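Local coordinates for polysaccharide deacetylase-like protein (PDB 4V33) that probably hydrolyses N-acetyl groups of cell-wall polysaccharides as a zinc-bound deacetylase, and is required for osmotic stability and cell shape maintenance in Bacillus anthracis, at residues L177-F187 with K195-T203; F140-M148 with T322-T331. One frame throughout, in Å; residues are numbered along the deposited sequence. Where two conformers were deposited one is given.

Contact 1 and contact 2 meet in one parallel sheet, where strands 199-206 and 146-149 are neighbours. The backbone N of L147 is 2.7 Å from F201 O, probably a hydrogen bond, so the two sites share a seam. Contact 1 pairs strands close in sequence, and its middle is buried: I200, L184 and V202 on one face, L185 and F201 on the other. Its surface end is polar, with K198 and Y182 around an acetate. Contact 2 joins distant parts of the chain and is partly buried, with V144 and F329 inside and K143 exposed. It has only two direct backbone bonds, with two waters extending them, where the N-terminal sheet leads into the deacetylase-like domain.

Contact 1 (L177-F187 with K195-T203); sequences LKDNGYTLLTF and KVNKPIFVT. With ACT (acetate ion), chain E; EDO (1,2-ethanediol), chain G.
T183 pairs with P199 and L184 with I200 as parallel strand neighbours. T183 N binds K198 O, I200 N returns to T183 O, and L185 N binds I200 O at 2.9 Å. The T183 hydroxyl donates to N197 O at 2.7 Å, in the carbonyl plane and on a lone pair.

The two faces of the strand pair are tightly packed. On one, I200 CG2 lies 3.9 Å from L184 CD1, and L177 CD2 reaches I200 CD1. I359 of helix 352-359 touches L177, Y182 and I200. On the other, L185 CB sits over the F201 ring, toward its rim. F201 CE2 lies over the centre of the F187 ring, with the planes at 37°. Two waters bridge L185 O to V202.

The outer end is looser and polar. K198 CG stands beside the backbone N (chi1 -62°) and the chain runs extended beyond it. This lays CD over the Y182 ring, 8° off the normal, and brings NZ to N180 O at 2.9 Å. L177 CD2 lies over the rim of the opposite face. K198 NZ, Y182 OH and Y176 OH bind an acetate, probably from the crystallisation liquor.

This is a parallel beta pair of the barrel-like sheet typical of the polysaccharide deacetylase (NodB homology) fold.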
# COMPACT_ATOMS: atom_id res chain seq x y z
N LEU A 177 -3.21 11.14 -10.00
CA LEU A 177 -2.20 10.43 -9.22
C LEU A 177 -0.79 10.75 -9.74
O LEU A 177 0.14 11.00 -8.96
CB LEU A 177 -2.46 8.92 -9.26
CG LEU A 177 -3.80 8.48 -8.70
CD1 LEU A 177 -3.89 6.95 -8.71
CD2 LEU A 177 -3.97 9.01 -7.28
N LYS A 178 -0.65 10.75 -11.06
CA LYS A 178 0.64 11.02 -11.71
C LYS A 178 1.13 12.42 -11.40
O LYS A 178 2.31 12.61 -11.09
CB LYS A 178 0.51 10.85 -13.23
CG LYS A 178 1.79 11.13 -14.02
CD LYS A 178 1.59 10.82 -15.49
CE LYS A 178 2.87 11.10 -16.29
NZ LYS A 178 2.73 10.73 -17.73
N ASP A 179 0.23 13.39 -11.47
CA ASP A 179 0.58 14.79 -11.27
C ASP A 179 0.81 15.19 -9.81
O ASP A 179 1.37 16.25 -9.54
CB ASP A 179 -0.49 15.70 -11.87
CG ASP A 179 -0.54 15.63 -13.37
OD1 ASP A 179 0.41 15.09 -13.97
OD2 ASP A 179 -1.53 16.13 -13.95
N ASN A 180 0.40 14.34 -8.88
CA ASN A 180 0.44 14.71 -7.47
C ASN A 180 1.35 13.83 -6.62
O ASN A 180 1.26 13.83 -5.40
CB ASN A 180 -0.96 14.79 -6.87
CG ASN A 180 -1.69 16.03 -7.33
OD1 ASN A 180 -1.51 17.11 -6.76
ND2 ASN A 180 -2.48 15.90 -8.38
N GLY A 181 2.21 13.07 -7.29
CA GLY A 181 3.29 12.37 -6.62
C GLY A 181 2.89 11.14 -5.84
O GLY A 181 3.59 10.73 -4.93
N TYR A 182 1.76 10.53 -6.20
CA TYR A 182 1.36 9.28 -5.58
C TYR A 182 2.25 8.14 -6.05
O TYR A 182 2.73 8.14 -7.19
CB TYR A 182 -0.11 8.97 -5.89
CG TYR A 182 -1.07 9.82 -5.10
CD1 TYR A 182 -1.35 11.13 -5.49
CD2 TYR A 182 -1.66 9.34 -3.94
CE1 TYR A 182 -2.21 11.92 -4.75
CE2 TYR A 182 -2.52 10.13 -3.19
CZ TYR A 182 -2.79 11.41 -3.60
OH TYR A 182 -3.64 12.21 -2.86
N THR A 183 2.47 7.16 -5.18
CA THR A 183 3.21 5.96 -5.55
C THR A 183 2.23 4.79 -5.61
O THR A 183 1.71 4.34 -4.58
CB THR A 183 4.35 5.63 -4.55
OG1 THR A 183 5.20 6.77 -4.40
CG2 THR A 183 5.17 4.44 -5.05
N LEU A 184 1.97 4.32 -6.82
CA LEU A 184 1.05 3.19 -7.00
C LEU A 184 1.76 1.90 -6.60
O LEU A 184 2.91 1.67 -6.98
CB LEU A 184 0.55 3.13 -8.44
CG LEU A 184 -0.60 4.08 -8.82
CD1 LEU A 184 -0.22 5.57 -8.71
CD2 LEU A 184 -1.10 3.77 -10.22
N LEU A 185 1.07 1.09 -5.82
CA LEU A 185 1.62 -0.16 -5.31
C LEU A 185 0.67 -1.32 -5.54
O LEU A 185 -0.53 -1.13 -5.78
CB LEU A 185 1.89 -0.06 -3.80
CG LEU A 185 2.92 0.96 -3.34
CD1 LEU A 185 2.98 0.98 -1.82
CD2 LEU A 185 4.29 0.67 -3.94
N THR A 186 1.23 -2.52 -5.46
CA THR A 186 0.44 -3.75 -5.40
C THR A 186 0.89 -4.52 -4.16
O THR A 186 1.86 -4.13 -3.52
CB THR A 186 0.62 -4.62 -6.67
OG1 THR A 186 2.01 -4.89 -6.89
CG2 THR A 186 0.05 -3.89 -7.88
N PHE A 187 0.23 -5.62 -3.82
CA PHE A 187 0.49 -6.27 -2.54
C PHE A 187 1.87 -6.93 -2.42
O PHE A 187 2.34 -7.18 -1.31
CB PHE A 187 -0.65 -7.23 -2.16
CG PHE A 187 -1.90 -6.51 -1.77
CD1 PHE A 187 -1.99 -5.87 -0.54
CD2 PHE A 187 -2.97 -6.40 -2.66
CE1 PHE A 187 -3.12 -5.17 -0.18
CE2 PHE A 187 -4.11 -5.70 -2.31
CZ PHE A 187 -4.19 -5.08 -1.07
N LYS A 195 7.73 3.37 3.01
CA LYS A 195 9.02 3.70 2.39
C LYS A 195 8.87 4.54 1.12
O LYS A 195 9.87 4.89 0.49
CB LYS A 195 9.77 2.41 2.06
CG LYS A 195 10.04 1.52 3.27
CD LYS A 195 10.85 0.29 2.86
CE LYS A 195 10.93 -0.73 4.00
NZ LYS A 195 11.64 -0.20 5.18
N VAL A 196 7.63 4.86 0.77
CA VAL A 196 7.33 5.64 -0.43
C VAL A 196 6.41 6.80 -0.11
O VAL A 196 5.73 6.80 0.91
CB VAL A 196 6.66 4.78 -1.54
CG1 VAL A 196 7.54 3.58 -1.88
CG2 VAL A 196 5.24 4.34 -1.11
N ASN A 197 6.42 7.80 -0.98
CA ASN A 197 5.55 8.95 -0.83
C ASN A 197 4.14 8.63 -1.31
O ASN A 197 3.97 8.02 -2.37
CB ASN A 197 6.10 10.12 -1.65
CG ASN A 197 5.33 11.40 -1.45
OD1 ASN A 197 4.78 11.97 -2.39
ND2 ASN A 197 5.30 11.87 -0.21
N LYS A 198 3.14 9.03 -0.53
CA LYS A 198 1.74 8.90 -0.92
C LYS A 198 1.39 7.55 -1.53
O LYS A 198 0.97 7.47 -2.70
CB LYS A 198 1.38 10.03 -1.90
CG LYS A 198 1.51 11.42 -1.31
CD LYS A 198 1.04 12.47 -2.32
CE LYS A 198 1.27 13.87 -1.81
NZ LYS A 198 0.72 14.87 -2.76
N PRO A 199 1.56 6.47 -0.76
CA PRO A 199 1.20 5.14 -1.25
C PRO A 199 -0.28 5.04 -1.58
O PRO A 199 -1.11 5.62 -0.88
CB PRO A 199 1.53 4.23 -0.06
CG PRO A 199 1.42 5.14 1.14
CD PRO A 199 2.00 6.44 0.65
N ILE A 200 -0.61 4.31 -2.64
CA ILE A 200 -2.00 4.08 -3.01
C ILE A 200 -2.10 2.78 -3.80
O ILE A 200 -1.18 2.43 -4.54
CB ILE A 200 -2.56 5.29 -3.81
CG1 ILE A 200 -4.07 5.15 -4.03
CG2 ILE A 200 -1.81 5.47 -5.15
CD1 ILE A 200 -4.74 6.49 -4.38
N PHE A 201 -3.21 2.07 -3.62
CA PHE A 201 -3.46 0.82 -4.33
C PHE A 201 -4.65 1.00 -5.25
O PHE A 201 -5.76 1.25 -4.79
CB PHE A 201 -3.76 -0.31 -3.34
CG PHE A 201 -2.55 -0.85 -2.65
CD1 PHE A 201 -1.83 -0.06 -1.76
CD2 PHE A 201 -2.11 -2.14 -2.88
CE1 PHE A 201 -0.70 -0.55 -1.12
CE2 PHE A 201 -0.98 -2.64 -2.25
CZ PHE A 201 -0.28 -1.84 -1.37
N VAL A 202 -4.42 0.89 -6.55
CA VAL A 202 -5.51 0.88 -7.52
C VAL A 202 -5.93 -0.58 -7.71
O VAL A 202 -5.09 -1.43 -8.06
CB VAL A 202 -5.07 1.46 -8.87
CG1 VAL A 202 -6.22 1.43 -9.87
CG2 VAL A 202 -4.54 2.90 -8.68
N THR A 203 -7.21 -0.87 -7.46
CA THR A 203 -7.71 -2.24 -7.64
C THR A 203 -8.97 -2.27 -8.49
O THR A 203 -9.76 -1.31 -8.50
CB THR A 203 -7.99 -3.00 -6.29
OG1 THR A 203 -9.25 -2.60 -5.74
CG2 THR A 203 -6.88 -2.77 -5.27
C ACT E . -2.75 15.36 -2.91
O ACT E . -3.63 14.67 -3.46
OXT ACT E . -1.95 14.74 -2.18
CH3 ACT E . -2.66 16.85 -3.10
C1 EDO G . 4.97 6.83 -9.41
O1 EDO G . 5.91 6.04 -10.15
C2 EDO G . 3.59 6.18 -9.49
O2 EDO G . 3.63 4.86 -8.96
O HOH W 1 -1.83 0.60 -7.56
O HOH W 2 -3.03 -2.38 -6.22

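Contact 2 (F140-M148 with T322-T331); sequences FEQKVPVLM and TTTKPGKFIT
V144 and F329 form a single antiparallel bridge as a hydrogen-bonded pair. V144 N donates to F329 O at 2.7 Å, nearly straight (163°) and in the carbonyl plane. The return bond, from F329 N to V144 O, is longer and more bent (138°), and its donor stands above the carbonyl plane.

Water extends the pairing on both sides of the bridge. One molecule donates to E141 OE1 and to Q142 O, and accepts from T331 N. Another accepts from V146 N and donates to G327 O at 2.7 Å.

K143 and K328 lie side by side and point the same way. In one conformer of K143, its CD meets K328 CD at 3.6 Å. In that conformer K143 NZ has a long, weak ion pair with the C-terminal carboxylate of K360. K328 CG also lies against P145 CB, at 4.2 Å. V144 packs on F201, and the F329 ring meets that of W190.

Near the N-terminal end, E141 bends at chi2 (-64°), which swings its carboxylate across T331. E141 OE1 comes within 3.4 Å of T331 CB and also accepts from N194 ND2. I330 CG1 reaches E141 CB, and I330 CD1 lies near E141 O.

At the far end the segments diverge. M148 SD still touches T324 CG2 at 3.8 Å, and V146 CG1 approaches T322 CG2. R343 of strand 341-345, which runs between strands 146-149 and 320-326, packs on V146, M148 and T322.

The arrangement is an isolated antiparallel bridge beside the parallel barrel-like sheet of the deacetylase domain, where the chain enters from strand 130-140 of the N-terminal sheet, probably the fibronectin type III domain.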
# COMPACT_ATOMS: atom_id res chain seq x y z
N PHE A 140 6.19 6.35 11.48
CA PHE A 140 4.88 6.93 11.73
C PHE A 140 3.94 6.46 10.63
O PHE A 140 4.02 6.91 9.49
CB PHE A 140 4.98 8.47 11.76
CG PHE A 140 5.76 8.99 12.95
CD1 PHE A 140 7.13 9.11 12.89
CD2 PHE A 140 5.10 9.31 14.12
CE1 PHE A 140 7.84 9.56 13.99
CE2 PHE A 140 5.81 9.77 15.22
CZ PHE A 140 7.18 9.89 15.16
N GLU A 141 3.07 5.51 10.98
CA GLU A 141 2.26 4.80 9.98
C GLU A 141 1.52 5.73 9.03
O GLU A 141 0.86 6.67 9.45
CB GLU A 141 1.25 3.88 10.66
CG GLU A 141 1.87 2.69 11.38
CD GLU A 141 2.58 1.73 10.43
OE1 GLU A 141 2.28 1.74 9.22
OE2 GLU A 141 3.45 0.96 10.91
N GLN A 142 1.67 5.45 7.74
CA GLN A 142 0.95 6.19 6.71
C GLN A 142 -0.37 5.54 6.35
O GLN A 142 -0.48 4.32 6.32
CB GLN A 142 1.79 6.30 5.43
CG GLN A 142 3.11 7.00 5.63
CD GLN A 142 3.73 7.48 4.33
OE1 GLN A 142 3.94 8.67 4.15
NE2 GLN A 142 4.06 6.55 3.44
N LYS A 143 -1.36 6.37 6.08
CA LYS A 143 -2.63 5.87 5.58
C LYS A 143 -2.45 5.42 4.13
O LYS A 143 -1.63 5.97 3.38
CB LYS A 143 -3.72 6.94 5.69
CG LYS A 143 -3.56 8.11 4.73
CD LYS A 143 -4.50 9.25 5.08
CE LYS A 143 -4.38 10.40 4.10
NZ LYS A 143 -3.00 10.96 4.06
N VAL A 144 -3.21 4.40 3.75
CA VAL A 144 -3.10 3.82 2.42
C VAL A 144 -4.49 3.67 1.82
O VAL A 144 -5.22 2.76 2.19
CB VAL A 144 -2.44 2.43 2.48
CG1 VAL A 144 -2.29 1.85 1.09
CG2 VAL A 144 -1.07 2.50 3.17
N PRO A 145 -4.87 4.59 0.92
CA PRO A 145 -6.15 4.39 0.23
C PRO A 145 -6.05 3.24 -0.75
O PRO A 145 -5.06 3.12 -1.49
CB PRO A 145 -6.39 5.72 -0.50
CG PRO A 145 -5.04 6.40 -0.56
CD PRO A 145 -4.21 5.86 0.58
N VAL A 146 -7.07 2.40 -0.75
CA VAL A 146 -7.16 1.26 -1.65
C VAL A 146 -8.40 1.49 -2.51
O VAL A 146 -9.52 1.30 -2.06
CB VAL A 146 -7.25 -0.06 -0.87
CG1 VAL A 146 -7.31 -1.25 -1.83
CG2 VAL A 146 -6.05 -0.19 0.08
N LEU A 147 -8.17 1.94 -3.74
CA LEU A 147 -9.28 2.28 -4.65
C LEU A 147 -9.94 1.04 -5.21
O LEU A 147 -9.27 0.05 -5.53
CB LEU A 147 -8.75 3.10 -5.81
CG LEU A 147 -8.19 4.48 -5.46
CD1 LEU A 147 -7.37 5.06 -6.62
CD2 LEU A 147 -9.35 5.42 -5.14
N MET A 148 -11.27 1.09 -5.34
CA MET A 148 -12.03 -0.00 -5.92
C MET A 148 -12.77 0.45 -7.18
O MET A 148 -13.69 1.28 -7.12
CB MET A 148 -13.04 -0.54 -4.92
CG MET A 148 -13.93 -1.64 -5.51
SD MET A 148 -15.10 -2.32 -4.33
CE MET A 148 -15.95 -0.83 -3.83
N THR A 322 -9.52 -7.71 0.88
CA THR A 322 -10.19 -6.42 0.91
C THR A 322 -11.70 -6.54 0.97
O THR A 322 -12.29 -7.45 0.38
CB THR A 322 -9.82 -5.55 -0.33
OG1 THR A 322 -9.92 -6.35 -1.51
CG2 THR A 322 -8.41 -5.00 -0.20
N THR A 323 -12.31 -5.61 1.69
CA THR A 323 -13.76 -5.55 1.87
C THR A 323 -14.31 -4.41 1.03
O THR A 323 -13.60 -3.83 0.22
CB THR A 323 -14.11 -5.31 3.35
OG1 THR A 323 -13.79 -3.95 3.70
CG2 THR A 323 -13.34 -6.26 4.27
N THR A 324 -15.59 -4.09 1.22
CA THR A 324 -16.13 -2.87 0.63
C THR A 324 -16.49 -1.83 1.68
O THR A 324 -17.21 -0.87 1.38
CB THR A 324 -17.34 -3.14 -0.29
OG1 THR A 324 -18.40 -3.76 0.46
CG2 THR A 324 -16.94 -4.05 -1.45
N LYS A 325 -16.00 -2.01 2.90
CA LYS A 325 -16.22 -1.01 3.94
C LYS A 325 -15.47 0.25 3.52
O LYS A 325 -14.31 0.18 3.12
CB LYS A 325 -15.72 -1.51 5.29
CG LYS A 325 -16.04 -0.58 6.45
CD LYS A 325 -15.71 -1.23 7.79
CE LYS A 325 -15.92 -0.26 8.94
NZ LYS A 325 -15.69 -0.91 10.27
N PRO A 326 -16.12 1.42 3.59
CA PRO A 326 -15.48 2.63 3.08
C PRO A 326 -14.40 3.19 4.00
O PRO A 326 -14.52 3.14 5.23
CB PRO A 326 -16.64 3.63 2.99
CG PRO A 326 -17.65 3.14 3.98
CD PRO A 326 -17.54 1.64 3.95
N GLY A 327 -13.35 3.74 3.40
CA GLY A 327 -12.30 4.36 4.18
C GLY A 327 -10.92 4.02 3.67
O GLY A 327 -10.77 3.27 2.71
N LYS A 328 -9.91 4.60 4.31
CA LYS A 328 -8.52 4.30 4.01
C LYS A 328 -7.96 3.34 5.03
O LYS A 328 -8.31 3.41 6.21
CB LYS A 328 -7.68 5.57 4.05
CG LYS A 328 -8.17 6.68 3.17
CD LYS A 328 -7.25 7.88 3.30
CE LYS A 328 -7.93 9.14 2.80
NZ LYS A 328 -9.15 9.45 3.59
N PHE A 329 -7.09 2.44 4.59
CA PHE A 329 -6.40 1.56 5.52
C PHE A 329 -5.29 2.30 6.27
O PHE A 329 -4.63 3.17 5.72
CB PHE A 329 -5.81 0.36 4.78
CG PHE A 329 -5.02 -0.55 5.68
CD1 PHE A 329 -5.65 -1.57 6.39
CD2 PHE A 329 -3.65 -0.38 5.85
CE1 PHE A 329 -4.93 -2.40 7.22
CE2 PHE A 329 -2.93 -1.20 6.69
CZ PHE A 329 -3.57 -2.22 7.38
N ILE A 330 -5.11 1.95 7.54
CA ILE A 330 -3.88 2.30 8.25
C ILE A 330 -3.51 1.12 9.14
O ILE A 330 -4.39 0.38 9.63
CB ILE A 330 -4.00 3.61 9.07
CG1 ILE A 330 -2.61 4.10 9.51
CG2 ILE A 330 -4.93 3.44 10.25
CD1 ILE A 330 -2.59 5.55 9.94
N THR A 331 -2.21 0.90 9.31
CA THR A 331 -1.71 -0.20 10.11
C THR A 331 -1.90 0.08 11.59
O THR A 331 -1.27 0.98 12.14
CB THR A 331 -0.22 -0.46 9.81
OG1 THR A 331 -0.06 -0.73 8.41
CG2 THR A 331 0.29 -1.65 10.60
O HOH W 3 0.09 2.07 7.78
O HOH W 4 -8.66 1.96 1.61